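Local coordinates for protein ribosomal RNA small subunit methyltransferase Nep1 (Archaeoglobus fulgidus, PDB 3O7B) that probably methylates N1 of a pseudouridine in 16S ribosomal RNA with S-adenosyl-L-methionine as donor, a step in ribosome biogenesis, at residues A[96-101]-A[117-122]; A[138-143]-A[153-158]; A[39-44]-A[64-69]. All coordinates share one frame; numbering follows the deposited sequence.

Contact 1 (A[96-101]-A[117-122])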
loop_
_atom_site.group_PDB
_atom_site.type_symbol
_atom_site.label_atom_id
_atom_site.label_comp_id
_atom_site.label_asym_id
_atom_site.label_seq_id
_atom_site.Cartn_x
_atom_site.Cartn_y
_atom_site.Cartn_z
ATOM N N LEU A 96 -4.369 -1.819 4.010
ATOM C CA LEU A 96 -5.561 -1.027 3.785
ATOM C C LEU A 96 -6.776 -1.642 4.469
ATOM O O LEU A 96 -7.538 -0.963 5.144
ATOM C CB LEU A 96 -5.824 -0.858 2.295
ATOM C CG LEU A 96 -7.143 -0.188 1.931
ATOM C CD1 LEU A 96 -7.293 1.187 2.644
ATOM C CD2 LEU A 96 -7.210 -0.024 0.450
ATOM N N LEU A 97 -6.979 -2.936 4.240
ATOM C CA LEU A 97 -8.144 -3.591 4.794
ATOM C C LEU A 97 -8.185 -3.486 6.324
ATOM O O LEU A 97 -9.220 -3.143 6.907
ATOM C CB LEU A 97 -8.142 -5.066 4.356
ATOM C CG LEU A 97 -9.399 -5.811 4.789
ATOM C CD1 LEU A 97 -10.662 -5.268 4.095
ATOM C CD2 LEU A 97 -9.237 -7.281 4.491
ATOM N N LEU A 98 -7.057 -3.765 6.969
ATOM C CA LEU A 98 -7.032 -3.768 8.423
ATOM C C LEU A 98 -7.135 -2.357 9.019
ATOM O O LEU A 98 -7.488 -2.214 10.199
ATOM C CB LEU A 98 -5.821 -4.525 8.938
ATOM C CG LEU A 98 -5.824 -6.037 8.631
ATOM C CD1 LEU A 98 -4.417 -6.593 8.808
ATOM C CD2 LEU A 98 -6.779 -6.737 9.549
ATOM N N ASP A 99 -6.855 -1.342 8.199
ATOM C CA ASP A 99 -7.031 0.071 8.609
ATOM C C ASP A 99 -8.505 0.486 8.697
ATOM O O ASP A 99 -8.828 1.553 9.225
ATOM C CB ASP A 99 -6.337 1.011 7.606
ATOM C CG ASP A 99 -4.802 1.029 7.727
ATOM O OD1 ASP A 99 -4.212 0.510 8.711
ATOM O OD2 ASP A 99 -4.160 1.595 6.791
ATOM N N SER A 100 -9.408 -0.316 8.139
ATOM C CA SER A 100 -10.845 -0.015 8.181
ATOM C C SER A 100 -11.330 0.117 9.626
ATOM O O SER A 100 -10.937 -0.670 10.491
ATOM C CB SER A 100 -11.656 -1.121 7.490
ATOM O OG SER A 100 -13.053 -0.896 7.674
ATOM N N PRO A 101 -12.217 1.096 9.889
ATOM C CA PRO A 101 -12.792 1.153 11.237
ATOM C C PRO A 101 -13.877 0.089 11.493
ATOM O O PRO A 101 -14.313 -0.090 12.627
ATOM C CB PRO A 101 -13.394 2.556 11.294
ATOM C CG PRO A 101 -13.801 2.823 9.918
ATOM C CD PRO A 101 -12.716 2.191 9.040
ATOM N N ILE A 117 -3.813 -18.810 5.989
ATOM C CA ILE A 117 -3.363 -17.999 7.111
ATOM C C ILE A 117 -4.521 -17.158 7.609
ATOM O O ILE A 117 -5.195 -16.459 6.836
ATOM C CB ILE A 117 -2.197 -17.082 6.673
ATOM C CG1 ILE A 117 -1.009 -17.894 6.172
ATOM C CG2 ILE A 117 -1.822 -16.101 7.799
ATOM C CD1 ILE A 117 -0.031 -17.106 5.296
ATOM N N TRP A 118 -4.780 -17.232 8.907
ATOM C CA TRP A 118 -5.780 -16.402 9.535
ATOM C C TRP A 118 -5.069 -15.192 10.163
ATOM O O TRP A 118 -4.041 -15.370 10.833
ATOM C CB TRP A 118 -6.519 -17.212 10.614
ATOM C CG TRP A 118 -7.478 -16.407 11.431
ATOM C CD1 TRP A 118 -8.718 -15.993 11.060
ATOM C CD2 TRP A 118 -7.285 -15.935 12.775
ATOM N NE1 TRP A 118 -9.306 -15.276 12.072
ATOM C CE2 TRP A 118 -8.448 -15.230 13.141
ATOM C CE3 TRP A 118 -6.235 -16.033 13.697
ATOM C CZ2 TRP A 118 -8.609 -14.633 14.398
ATOM C CZ3 TRP A 118 -6.388 -15.415 14.949
ATOM C CH2 TRP A 118 -7.570 -14.736 15.284
ATOM N N VAL A 119 -5.612 -13.999 9.928
ATOM C CA VAL A 119 -5.091 -12.754 10.498
ATOM C C VAL A 119 -6.151 -12.167 11.417
ATOM O O VAL A 119 -7.218 -11.776 10.961
ATOM C CB VAL A 119 -4.699 -11.724 9.386
ATOM C CG1 VAL A 119 -4.062 -10.488 10.012
ATOM C CG2 VAL A 119 -3.732 -12.343 8.377
ATOM N N ASN A 120 -5.868 -12.127 12.726
ATOM C CA ASN A 120 -6.751 -11.499 13.686
ATOM C C ASN A 120 -7.083 -10.086 13.230
ATOM O O ASN A 120 -6.203 -9.332 12.820
ATOM C CB ASN A 120 -6.023 -11.483 15.040
ATOM C CG ASN A 120 -6.899 -11.045 16.209
ATOM O OD1 ASN A 120 -7.744 -10.165 16.103
ATOM N ND2 ASN A 120 -6.642 -11.660 17.372
ATOM N N ARG A 121 -8.362 -9.740 13.290
ATOM C CA ARG A 121 -8.826 -8.449 12.843
ATOM C C ARG A 121 -8.100 -7.321 13.566
ATOM O O ARG A 121 -7.945 -6.237 13.012
ATOM C CB ARG A 121 -10.363 -8.358 12.982
ATOM C CG ARG A 121 -10.982 -7.051 12.507
ATOM C CD ARG A 121 -10.753 -6.818 11.012
ATOM N NE ARG A 121 -11.210 -5.503 10.575
ATOM C CZ ARG A 121 -10.476 -4.393 10.652
ATOM N NH1 ARG A 121 -9.234 -4.430 11.159
ATOM N NH2 ARG A 121 -10.981 -3.252 10.203
ATOM N N GLU A 122 -7.632 -7.585 14.783
ATOM C CA GLU A 122 -6.971 -6.556 15.577
ATOM C C GLU A 122 -5.446 -6.449 15.373
ATOM O O GLU A 122 -4.778 -5.600 15.969
ATOM C CB GLU A 122 -7.384 -6.683 17.050
ATOM C CG GLU A 122 -8.911 -6.491 17.282
ATOM C CD GLU A 122 -9.471 -5.168 16.743
ATOM O OE1 GLU A 122 -8.821 -4.110 16.905
ATOM O OE2 GLU A 122 -10.582 -5.175 16.167
#
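Ser100 O receives Arg121 NH2 at 2.6 Å, a short but bent bond (131° at the hydrogen) whose donor stands above the carbonyl plane, and the same oxygen also accepts from Arg103. Arg121 NH1 reaches Leu98 O at 3.0 Å, with Leu98 O tilted 22° out of the guanidinium plane, so one planar group spans two backbone carbonyls near the C-terminal end of helix 87-98. NH2 has a further acceptor in Leu102 O. Over one guanidinium face sits Leu97 O, 3.7 Å from Arg121 NH2; this carbonyl is itself taken by Ser100 N. The arginine arrives with CG anti to its backbone N (chi1 -178°) and bends at chi2, sliding past the Leu98 side chain in the opposite sense. Leu98 CD2 consequently rests 3.7 Å from both Arg121 O and Arg121 NH1, packing on backbone and guanidinium at once. The Leu98 and Val119 side chains cross obliquely, CD1 of Leu98 meeting CG1 of Val119 at 4.1 Å. The Ser100 hydroxyl bonds Glu236, while Glu122 OE1 forms a salt bridge with Arg103, which probably offsets part of the positive charge where Arg103 and Arg121 come close. Beyond Val119, Asn120 OD1 accepts from Glu122 N at 2.9 Å, an Asx turn that shapes the backbone around Arg121. The arrangement is a buried arginine bonding backbone carbonyls at and just after a helix end. It ties this end of the helix to the loop following strand 116-119, the second strand of the hairpin 105-111/116-119 in the alpha/beta sheet of this SPOUT methyltransferase.

Contact 2 (A[138-143]-A[153-158])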
loop_
_atom_site.group_PDB
_atom_site.type_symbol
_atom_site.label_atom_id
_atom_site.label_comp_id
_atom_site.label_asym_id
_atom_site.label_seq_id
_atom_site.Cartn_x
_atom_site.Cartn_y
_atom_site.Cartn_z
ATOM N N LYS A 138 9.092 -15.175 9.938
ATOM C CA LYS A 138 8.872 -15.709 11.276
ATOM C C LYS A 138 7.592 -16.552 11.329
ATOM O O LYS A 138 7.568 -17.624 11.943
ATOM C CB LYS A 138 8.809 -14.570 12.292
ATOM C CG LYS A 138 8.661 -15.049 13.730
ATOM C CD LYS A 138 8.587 -13.882 14.691
ATOM C CE LYS A 138 8.623 -14.394 16.123
ATOM N NZ LYS A 138 8.686 -13.251 17.077
ATOM N N LEU A 139 6.528 -16.083 10.691
ATOM C CA LEU A 139 5.288 -16.834 10.624
ATOM C C LEU A 139 5.495 -18.212 9.976
ATOM O O LEU A 139 5.003 -19.227 10.495
ATOM C CB LEU A 139 4.236 -16.016 9.870
ATOM C CG LEU A 139 2.938 -16.764 9.574
ATOM C CD1 LEU A 139 2.140 -17.030 10.839
ATOM C CD2 LEU A 139 2.120 -15.972 8.573
ATOM N N PHE A 140 6.236 -18.273 8.873
ATOM C CA PHE A 140 6.460 -19.565 8.208
ATOM C C PHE A 140 7.286 -20.518 9.075
ATOM O O PHE A 140 7.102 -21.742 9.011
ATOM C CB PHE A 140 7.087 -19.385 6.826
ATOM C CG PHE A 140 6.087 -19.081 5.739
ATOM C CD1 PHE A 140 5.539 -17.806 5.588
ATOM C CD2 PHE A 140 5.662 -20.090 4.880
ATOM C CE1 PHE A 140 4.598 -17.535 4.574
ATOM C CE2 PHE A 140 4.735 -19.830 3.869
ATOM C CZ PHE A 140 4.205 -18.560 3.714
ATOM N N GLU A 141 8.172 -19.955 9.891
ATOM C CA GLU A 141 9.029 -20.729 10.786
ATOM C C GLU A 141 8.290 -21.217 12.029
ATOM O O GLU A 141 8.354 -22.404 12.366
ATOM C CB GLU A 141 10.226 -19.873 11.198
ATOM C CG GLU A 141 11.135 -20.508 12.255
ATOM C CD GLU A 141 11.841 -21.767 11.782
ATOM O OE1 GLU A 141 11.964 -22.004 10.555
ATOM O OE2 GLU A 141 12.301 -22.530 12.666
ATOM N N GLU A 142 7.602 -20.304 12.711
ATOM C CA GLU A 142 6.969 -20.565 14.008
ATOM C C GLU A 142 5.506 -20.985 13.904
ATOM O O GLU A 142 4.944 -21.528 14.858
ATOM C CB GLU A 142 7.108 -19.341 14.924
ATOM C CG GLU A 142 8.568 -18.950 15.101
ATOM C CD GLU A 142 8.873 -18.089 16.309
ATOM O OE1 GLU A 142 7.954 -17.689 17.062
ATOM O OE2 GLU A 142 10.074 -17.813 16.505
ATOM N N ARG A 143 4.895 -20.711 12.745
ATOM C CA ARG A 143 3.501 -21.118 12.392
ATOM C C ARG A 143 2.414 -20.278 13.044
ATOM O O ARG A 143 1.241 -20.373 12.688
ATOM C CB ARG A 143 3.228 -22.621 12.658
ATOM C CG ARG A 143 4.290 -23.568 12.128
ATOM C CD ARG A 143 4.641 -23.310 10.685
ATOM N NE ARG A 143 3.565 -23.688 9.770
ATOM C CZ ARG A 143 3.638 -23.567 8.445
ATOM N NH1 ARG A 143 4.725 -23.061 7.871
ATOM N NH2 ARG A 143 2.619 -23.957 7.692
ATOM N N ILE A 153 -1.679 -14.017 14.192
ATOM C CA ILE A 153 -1.595 -14.583 12.848
ATOM C C ILE A 153 -1.243 -16.041 13.001
ATOM O O ILE A 153 -0.381 -16.376 13.791
ATOM C CB ILE A 153 -0.499 -13.913 11.987
ATOM C CG1 ILE A 153 -0.538 -12.378 12.096
ATOM C CG2 ILE A 153 -0.614 -14.406 10.526
ATOM C CD1 ILE A 153 0.657 -11.680 11.390
ATOM N N GLU A 154 -1.911 -16.924 12.252
ATOM C CA GLU A 154 -1.627 -18.359 12.361
ATOM C C GLU A 154 -2.032 -19.144 11.120
ATOM O O GLU A 154 -3.092 -18.870 10.549
ATOM C CB GLU A 154 -2.374 -18.946 13.564
ATOM C CG GLU A 154 -1.914 -20.341 13.939
ATOM C CD GLU A 154 -2.618 -20.899 15.161
ATOM O OE1 GLU A 154 -3.824 -20.628 15.355
ATOM O OE2 GLU A 154 -1.949 -21.622 15.931
ATOM N N PHE A 155 -1.208 -20.121 10.727
ATOM C CA PHE A 155 -1.628 -21.100 9.709
ATOM C C PHE A 155 -2.742 -21.954 10.283
ATOM O O PHE A 155 -2.681 -22.368 11.453
ATOM C CB PHE A 155 -0.483 -22.004 9.292
ATOM C CG PHE A 155 0.507 -21.342 8.397
ATOM C CD1 PHE A 155 0.302 -21.304 7.030
ATOM C CD2 PHE A 155 1.644 -20.719 8.925
ATOM C CE1 PHE A 155 1.228 -20.687 6.182
ATOM C CE2 PHE A 155 2.574 -20.105 8.089
ATOM C CZ PHE A 155 2.368 -20.077 6.728
ATOM N N LYS A 156 -3.762 -22.224 9.468
ATOM C CA LYS A 156 -4.836 -23.125 9.888
ATOM C C LYS A 156 -4.767 -24.431 9.105
ATOM O O LYS A 156 -4.511 -24.413 7.894
ATOM C CB LYS A 156 -6.208 -22.479 9.692
ATOM C CG LYS A 156 -6.418 -21.173 10.454
ATOM C CD LYS A 156 -6.326 -21.332 11.969
ATOM C CE LYS A 156 -7.006 -20.153 12.651
ATOM N NZ LYS A 156 -7.111 -20.323 14.127
ATOM N N ASP A 157 -5.029 -25.557 9.779
ATOM C CA ASP A 157 -4.947 -26.876 9.134
ATOM C C ASP A 157 -6.255 -27.215 8.423
ATOM O O ASP A 157 -6.896 -28.251 8.676
ATOM C CB ASP A 157 -4.586 -27.975 10.143
ATOM C CG ASP A 157 -4.135 -29.272 9.468
ATOM O OD1 ASP A 157 -3.838 -29.270 8.248
ATOM O OD2 ASP A 157 -4.062 -30.302 10.179
ATOM N N VAL A 158 -6.664 -26.311 7.547
ATOM C CA VAL A 158 -7.866 -26.472 6.737
ATOM C C VAL A 158 -7.545 -25.997 5.326
ATOM O O VAL A 158 -6.442 -25.514 5.052
ATOM C CB VAL A 158 -9.062 -25.686 7.296
ATOM C CG1 VAL A 158 -9.357 -26.078 8.739
ATOM C CG2 VAL A 158 -8.839 -24.147 7.172
HETATM O O HOH W 1 -0.479 -23.064 13.059
#
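Helix 138-142 passes strand 154-156 at 8.7 Å between axes, their directions 55° apart, and Arg143, leaving the helix with positive phi, offers its carbonyl to the strand: Phe155 N donates to Arg143 O at 3.1 Å. A water bonds the same oxygen and Phe155 O, and Glu154 CA adds a CA-H...O contact, so Arg143 O accepts two hydrogen bonds and a weaker CA-H contact. Side chains then gather on the Phe155 ring. The Arg143 guanidinium lies flat over one face, centres 3.7 Å apart and planes only 7° from parallel, a stacked cation-pi pair. Bends at chi2 and chi3 fold the arginine back over its own helix end, where NH1 donates to Phe140 O at 2.9 Å, in the carbonyl plane and on a lone pair; this bond lies in the guanidinium plane and helps fix its rotation over the ring. Phe155 also drives its edge into Phe140: CZ stands 3.6 Å above the centre of the Phe140 ring, a T-shaped pair with planes at 77°. Leu139 comes from the side of the ring opposite the guanidinium, its CG 3.7 Å from Phe155 CE2, while the Leu139 and Ile153 side chains cross at about a right angle, CD2 of Leu139 touching CG2 of Ile153 at 3.7 Å. Replacing Phe155 with an alanine would probably strip the Arg143 guanidinium of its stacking surface and leave a gap against the Phe140 face. Ile117 of strand 116-119 lies behind Leu139, Ile153 and Phe155, and Ile145 of strand 144-147 adds to Ile153; the contact thus seats the last turns of helix 129-142 on strand 150-156, near one edge of the sheet.

Contact 3 (A[39-44]-A[64-69])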
loop_
_atom_site.group_PDB
_atom_site.type_symbol
_atom_site.label_atom_id
_atom_site.label_comp_id
_atom_site.label_asym_id
_atom_site.label_seq_id
_atom_site.Cartn_x
_atom_site.Cartn_y
_atom_site.Cartn_z
ATOM N N LEU A 39 8.313 -19.354 1.039
ATOM C CA LEU A 39 9.747 -19.413 1.242
ATOM C C LEU A 39 10.449 -19.860 -0.047
ATOM O O LEU A 39 9.819 -20.417 -0.948
ATOM C CB LEU A 39 10.083 -20.347 2.411
ATOM C CG LEU A 39 9.479 -19.951 3.762
ATOM C CD1 LEU A 39 9.785 -21.000 4.820
ATOM C CD2 LEU A 39 9.959 -18.568 4.188
ATOM N N ILE A 40 11.745 -19.593 -0.141
ATOM C CA ILE A 40 12.488 -19.943 -1.350
ATOM C C ILE A 40 12.352 -21.460 -1.605
ATOM O O ILE A 40 12.669 -22.255 -0.712
ATOM C CB ILE A 40 13.968 -19.499 -1.243
ATOM C CG1 ILE A 40 14.056 -17.960 -1.219
ATOM C CG2 ILE A 40 14.779 -20.040 -2.429
ATOM C CD1 ILE A 40 15.449 -17.404 -0.926
ATOM N N PRO A 41 11.843 -21.856 -2.797
ATOM C CA PRO A 41 11.705 -23.278 -3.126
ATOM C C PRO A 41 13.040 -24.015 -3.117
ATOM O O PRO A 41 14.081 -23.459 -3.480
ATOM C CB PRO A 41 11.116 -23.263 -4.542
ATOM C CG PRO A 41 10.451 -21.956 -4.665
ATOM C CD PRO A 41 11.329 -21.012 -3.884
ATOM N N GLN A 42 12.968 -25.278 -2.703
ATOM C CA GLN A 42 14.118 -26.147 -2.486
ATOM C C GLN A 42 15.109 -26.119 -3.643
ATOM O O GLN A 42 16.314 -25.963 -3.433
ATOM C CB GLN A 42 13.628 -27.590 -2.286
ATOM C CG GLN A 42 12.199 -27.735 -1.705
ATOM C CD GLN A 42 11.104 -27.088 -2.575
ATOM O OE1 GLN A 42 11.129 -27.175 -3.815
ATOM N NE2 GLN A 42 10.149 -26.429 -1.921
ATOM N N LYS A 43 14.584 -26.254 -4.857
ATOM C CA LYS A 43 15.402 -26.512 -6.040
ATOM C C LYS A 43 16.235 -25.326 -6.533
ATOM O O LYS A 43 17.092 -25.490 -7.401
ATOM C CB LYS A 43 14.529 -27.060 -7.171
ATOM C CG LYS A 43 13.533 -26.067 -7.749
ATOM C CD LYS A 43 12.761 -26.687 -8.903
ATOM C CE LYS A 43 12.165 -25.631 -9.818
ATOM N NZ LYS A 43 11.639 -26.242 -11.073
ATOM N N ILE A 44 15.987 -24.136 -5.991
ATOM C CA ILE A 44 16.756 -22.952 -6.387
ATOM C C ILE A 44 17.625 -22.390 -5.251
ATOM O O ILE A 44 18.269 -21.352 -5.406
ATOM C CB ILE A 44 15.849 -21.836 -7.013
ATOM C CG1 ILE A 44 14.900 -21.227 -5.963
ATOM C CG2 ILE A 44 15.091 -22.370 -8.237
ATOM C CD1 ILE A 44 14.296 -19.897 -6.376
ATOM N N ILE A 64 14.052 -17.875 4.017
ATOM C CA ILE A 64 13.879 -16.555 3.393
ATOM C C ILE A 64 12.650 -16.544 2.487
ATOM O O ILE A 64 12.380 -17.506 1.753
ATOM C CB ILE A 64 15.146 -16.161 2.614
ATOM C CG1 ILE A 64 16.315 -15.955 3.591
ATOM C CG2 ILE A 64 14.921 -14.886 1.775
ATOM C CD1 ILE A 64 17.678 -15.848 2.924
ATOM N N LEU A 65 11.887 -15.451 2.569
ATOM C CA LEU A 65 10.713 -15.269 1.721
ATOM C C LEU A 65 11.149 -14.964 0.285
ATOM O O LEU A 65 12.051 -14.150 0.044
ATOM C CB LEU A 65 9.850 -14.120 2.261
ATOM C CG LEU A 65 8.361 -14.099 1.909
ATOM C CD1 LEU A 65 7.565 -15.205 2.633
ATOM C CD2 LEU A 65 7.793 -12.733 2.281
ATOM N N LEU A 66 10.507 -15.628 -0.664
ATOM C CA LEU A 66 10.786 -15.410 -2.079
ATOM C C LEU A 66 10.305 -14.027 -2.531
ATOM O O LEU A 66 9.147 -13.663 -2.304
ATOM C CB LEU A 66 10.140 -16.530 -2.907
ATOM C CG LEU A 66 10.494 -16.572 -4.395
ATOM C CD1 LEU A 66 11.971 -16.926 -4.596
ATOM C CD2 LEU A 66 9.575 -17.531 -5.166
ATOM N N ASP A 67 11.198 -13.285 -3.167
ATOM C CA ASP A 67 10.975 -11.874 -3.506
ATOM C C ASP A 67 11.699 -11.647 -4.814
ATOM O O ASP A 67 12.938 -11.666 -4.858
ATOM C CB ASP A 67 11.569 -10.999 -2.390
ATOM C CG ASP A 67 11.434 -9.491 -2.655
ATOM O OD1 ASP A 67 11.253 -9.056 -3.810
ATOM O OD2 ASP A 67 11.533 -8.720 -1.673
ATOM N N ASP A 68 10.937 -11.439 -5.884
ATOM C CA ASP A 68 11.573 -11.345 -7.198
ATOM C C ASP A 68 12.368 -10.065 -7.453
ATOM O O ASP A 68 13.070 -9.975 -8.460
ATOM C CB ASP A 68 10.612 -11.717 -8.342
ATOM C CG ASP A 68 9.796 -10.561 -8.867
ATOM O OD1 ASP A 68 9.722 -9.477 -8.238
ATOM O OD2 ASP A 68 9.204 -10.760 -9.951
ATOM N N SER A 69 12.330 -9.106 -6.523
ATOM C CA SER A 69 13.237 -7.952 -6.608
ATOM C C SER A 69 14.635 -8.305 -6.095
ATOM O O SER A 69 15.595 -7.535 -6.287
ATOM C CB SER A 69 12.670 -6.728 -5.869
ATOM O OG SER A 69 11.581 -6.168 -6.589
#
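Ile40 and Ile64 lie side by side and point the same way, Ile40 CD1 resting 3.7 Å from Ile64 CG2. Leu66 is set differently: it crosses Ile40, Pro41 and Ile44 at about right angles, and its two methyl branches divide the work. CD1 meets Ile40 CG1 at 4.1 Å and Ile44 CD1 at 4.2 Å, whereas CD2 lies 4.1 Å from the ring carbon CD of Pro41. Ile44 reaches Leu66 from the short 3-10 turn 42-44 with its CG1 wedged between backbone N and carbonyl carbon (chi1 68°), which sends CD1 across to the leucine. Between these apolar groups the two backbones are joined by a single bridge at Leu39 and Leu65. Ile40 N donates to Ile64 O at 2.9 Å, the donor lying nearly along the C=O axis (175° at the oxygen). Leu39 CA makes a CA-H...O contact to the same oxygen, and Leu39 CD2 lies 3.6 Å from Ile64 O, so aliphatic carbons of Leu39 flank the bonded oxygen. Outside partners add to the cluster: His71 of helix 68-71 touches Ile40, Ile64 and Leu66, and Leu65 sits on Val133 and Met136 of helix 129-142. Further on, Asp67 OD1 takes Ser69 N at 2.9 Å, an N-cap for helix 68-71, while OD2 of Asp67 bonds Tyr129. The arrangement is a buried aliphatic cluster around one isolated backbone bridge, packing together two largely irregular segments that flank helix 48-57 in the region between strand 28-35 and helix 87-98; Leu66 lies about 9 Å, side chain to side chain, from Arg86, which is predicted to interact with substrate rRNA.

In the fold
Contacts 1 and 2 are joined through the sheet, where strands 116-119 and 150-156 are neighbours: their centres are about 16 Å apart, and Trp118 N probably bonds Glu154 O while Ile117 packs on Ile153 and Phe155. Contact 2 in turn meets contact 3, centres about 18 Å apart, through Phe140 CB, which is 3.7 Å from Leu39 CD1. Contacts 1 and 3 do not touch; they lie on opposite sides of the chain's centre, but both reach the second subunit. The Leu97 side chain of contact 1 is about 13 Å from bound S-adenosylhomocysteine; contact 3 neighbours the predicted rRNA-interacting residue, and contact 2 lies away from both.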